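Local structure of DNA photolyase (Agrobacterium tumefaciens, 4U63) at residues F325-D330 and S414-I419. The protein probably repairs cyclobutane pyrimidine dimers in ultraviolet-damaged DNA with light, carrying FAD and a methenyltetrahydrofolate antenna. Numbering follows the deposited sequence. Where two conformers were deposited one is given.
Sequences FSWRDD and SPFFRI. With SO4 (sulfate ion), chain M.
Two loops of the helical FAD-binding domain are joined here by an aromatic cluster, in which F325 and W327 of 325-330 meet F416 of 414-419. The two phenylalanines come from opposite directions, each with CG anti to its own backbone N (chi1 -159° for F325, -168° for F416), which sends both rings across the gap between the backbones, where F325 CA and F416 CA are 11.5 Å apart. F325 CZ lies 3.5 Å from F416 CZ, and F325 CE2 sits over one face of the F416 ring, near its rim. With centroids 5.1 Å apart and planes at 53°, the pair is oblique. W327 adds a looser touch, its CH2 standing 4.5 Å from F416 CE1, while one face of its indole receives F325 CD1; the W327 side chain lies about 13 Å from the bound FAD. Both phenylalanines are buried, and their rings suit the place, bringing broad apolar surface and no polar side-chain atom that needs a partner. K374 of helix 362-375 forms a cation-pi contact with F416, and A490 and V494 of helix 480-495 touch F325.

Away from the rings, R328 NH2 donates to D330 OD2 at 2.7 Å in a salt bridge. The guanidinium of R328 also holds a sulfate ion, probably from the crystallisation medium, R328 NH1 donating to sulfate O4 (3.0 Å) and R328 NH2 to sulfate O1 (2.9 Å). D330, N-cap of helix 331-338, caps a backbone N at its start, which suits a short carboxylate. The phenylalanine pair thus joins the loops before helices 331-338 and 422-429, within the helical FAD-binding domain of photolyases.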
loop_
_atom_site.group_PDB
_atom_site.type_symbol
_atom_site.label_atom_id
_atom_site.label_comp_id
_atom_site.label_asym_id
_atom_site.label_seq_id
_atom_site.Cartn_x
_atom_site.Cartn_y
_atom_site.Cartn_z
ATOM N N PHE A 325 26.829 -8.692 -0.242
ATOM C CA PHE A 325 27.039 -7.252 -0.136
ATOM C C PHE A 325 27.271 -6.885 1.325
ATOM O O PHE A 325 26.547 -7.360 2.198
ATOM C CB PHE A 325 25.840 -6.488 -0.691
ATOM C CG PHE A 325 26.159 -5.091 -1.085
ATOM C CD1 PHE A 325 26.163 -4.076 -0.145
ATOM C CD2 PHE A 325 26.469 -4.787 -2.399
ATOM C CE1 PHE A 325 26.467 -2.778 -0.514
ATOM C CE2 PHE A 325 26.771 -3.493 -2.777
ATOM C CZ PHE A 325 26.775 -2.488 -1.834
ATOM N N SER A 326 28.279 -6.055 1.587
ATOM C CA SER A 326 28.629 -5.677 2.963
ATOM C C SER A 326 27.994 -4.339 3.334
ATOM O O SER A 326 28.514 -3.274 3.012
ATOM C CB SER A 326 30.148 -5.621 3.149
ATOM O OG SER A 326 30.477 -5.381 4.512
ATOM N N TRP A 327 26.857 -4.405 4.015
ATOM C CA TRP A 327 26.137 -3.196 4.412
ATOM C C TRP A 327 26.802 -2.616 5.636
ATOM O O TRP A 327 27.386 -3.352 6.433
ATOM C CB TRP A 327 24.669 -3.503 4.714
ATOM C CG TRP A 327 23.956 -4.114 3.560
ATOM C CD1 TRP A 327 23.485 -5.386 3.471
ATOM C CD2 TRP A 327 23.652 -3.483 2.311
ATOM N NE1 TRP A 327 22.897 -5.588 2.242
ATOM C CE2 TRP A 327 22.988 -4.434 1.512
ATOM C CE3 TRP A 327 23.876 -2.203 1.793
ATOM C CZ2 TRP A 327 22.543 -4.148 0.219
ATOM C CZ3 TRP A 327 23.433 -1.914 0.504
ATOM C CH2 TRP A 327 22.777 -2.883 -0.269
ATOM N N ARG A 328 26.719 -1.300 5.778
ATOM C CA ARG A 328 27.246 -0.626 6.964
ATOM C C ARG A 328 26.418 -0.939 8.192
ATOM O O ARG A 328 25.194 -1.054 8.115
ATOM C CB ARG A 328 27.303 0.889 6.763
ATOM C CG ARG A 328 28.511 1.328 5.961
ATOM C CD ARG A 328 28.525 2.823 5.686
ATOM N NE ARG A 328 28.525 3.620 6.912
ATOM C CZ ARG A 328 29.574 3.796 7.711
ATOM N NH1 ARG A 328 30.765 3.232 7.446
ATOM N NH2 ARG A 328 29.443 4.549 8.804
ATOM N N ASP A 329 27.110 -1.095 9.319
ATOM C CA ASP A 329 26.482 -1.178 10.625
ATOM C C ASP A 329 26.572 0.226 11.202
ATOM O O ASP A 329 27.556 0.580 11.861
ATOM C CB ASP A 329 27.206 -2.204 11.508
ATOM C CG ASP A 329 26.628 -2.296 12.925
ATOM O OD1 ASP A 329 25.556 -1.715 13.205
ATOM O OD2 ASP A 329 27.261 -2.962 13.767
ATOM N N ASP A 330 25.538 1.027 10.935
ATOM C CA ASP A 330 25.513 2.438 11.321
ATOM C C ASP A 330 24.084 2.856 11.662
ATOM O O ASP A 330 23.391 3.537 10.885
ATOM C CB ASP A 330 26.102 3.296 10.192
ATOM C CG ASP A 330 26.372 4.735 10.612
ATOM O OD1 ASP A 330 25.848 5.200 11.650
ATOM O OD2 ASP A 330 27.116 5.416 9.877
ATOM N N SER A 414 17.112 -0.297 -11.659
ATOM C CA SER A 414 18.192 0.557 -12.087
ATOM C C SER A 414 19.476 -0.149 -11.621
ATOM O O SER A 414 19.519 -0.643 -10.490
ATOM C CB SER A 414 18.074 1.935 -11.439
ATOM O OG SER A 414 19.133 2.784 -11.843
ATOM N N PRO A 415 20.515 -0.207 -12.480
ATOM C CA PRO A 415 21.775 -0.827 -12.045
ATOM C C PRO A 415 22.313 -0.156 -10.785
ATOM O O PRO A 415 22.115 1.043 -10.597
ATOM C CB PRO A 415 22.714 -0.597 -13.233
ATOM C CG PRO A 415 21.817 -0.398 -14.400
ATOM C CD PRO A 415 20.601 0.291 -13.866
ATOM N N PHE A 416 22.976 -0.923 -9.927
ATOM C CA PHE A 416 23.466 -0.385 -8.653
ATOM C C PHE A 416 24.395 0.817 -8.848
ATOM O O PHE A 416 24.331 1.789 -8.087
ATOM C CB PHE A 416 24.214 -1.451 -7.853
ATOM C CG PHE A 416 24.481 -1.037 -6.437
ATOM C CD1 PHE A 416 23.544 -1.282 -5.449
ATOM C CD2 PHE A 416 25.658 -0.379 -6.100
ATOM C CE1 PHE A 416 23.776 -0.890 -4.142
ATOM C CE2 PHE A 416 25.901 0.012 -4.793
ATOM C CZ PHE A 416 24.955 -0.244 -3.814
ATOM N N PHE A 417 25.240 0.741 -9.870
ATOM C CA PHE A 417 26.217 1.794 -10.172
ATOM C C PHE A 417 25.621 3.133 -10.618
ATOM O O PHE A 417 26.333 4.133 -10.642
ATOM C CB PHE A 417 27.267 1.308 -11.196
ATOM C CG PHE A 417 26.699 0.880 -12.529
ATOM C CD1 PHE A 417 26.260 1.820 -13.460
ATOM C CD2 PHE A 417 26.636 -0.471 -12.869
ATOM C CE1 PHE A 417 25.749 1.425 -14.686
ATOM C CE2 PHE A 417 26.127 -0.874 -14.097
ATOM C CZ PHE A 417 25.683 0.075 -15.008
ATOM N N ARG A 418 24.340 3.156 -10.985
ATOM C CA ARG A 418 23.641 4.422 -11.244
ATOM C C ARG A 418 23.268 5.078 -9.921
ATOM O O ARG A 418 22.320 4.645 -9.263
ATOM C CB ARG A 418 22.370 4.211 -12.052
ATOM C CG ARG A 418 22.573 4.128 -13.541
ATOM C CD ARG A 418 21.236 4.251 -14.242
ATOM N NE ARG A 418 21.406 4.109 -15.676
ATOM C CZ ARG A 418 21.814 5.078 -16.497
ATOM N NH1 ARG A 418 22.098 6.303 -16.042
ATOM N NH2 ARG A 418 21.937 4.818 -17.795
ATOM N N ILE A 419 24.011 6.115 -9.546
ATOM C CA ILE A 419 23.813 6.823 -8.277
ATOM C C ILE A 419 23.701 8.312 -8.545
ATOM O O ILE A 419 24.701 8.969 -8.829
ATOM C CB ILE A 419 24.999 6.618 -7.325
ATOM C CG1 ILE A 419 25.268 5.136 -7.096
ATOM C CG2 ILE A 419 24.747 7.340 -5.998
ATOM C CD1 ILE A 419 26.582 4.872 -6.413
HETATM S S SO4 M . 32.975 4.686 9.973
HETATM O O1 SO4 M . 31.951 5.727 9.722
HETATM O O2 SO4 M . 32.426 3.647 10.872
HETATM O O3 SO4 M . 34.152 5.315 10.604
HETATM O O4 SO4 M . 33.381 4.061 8.696
#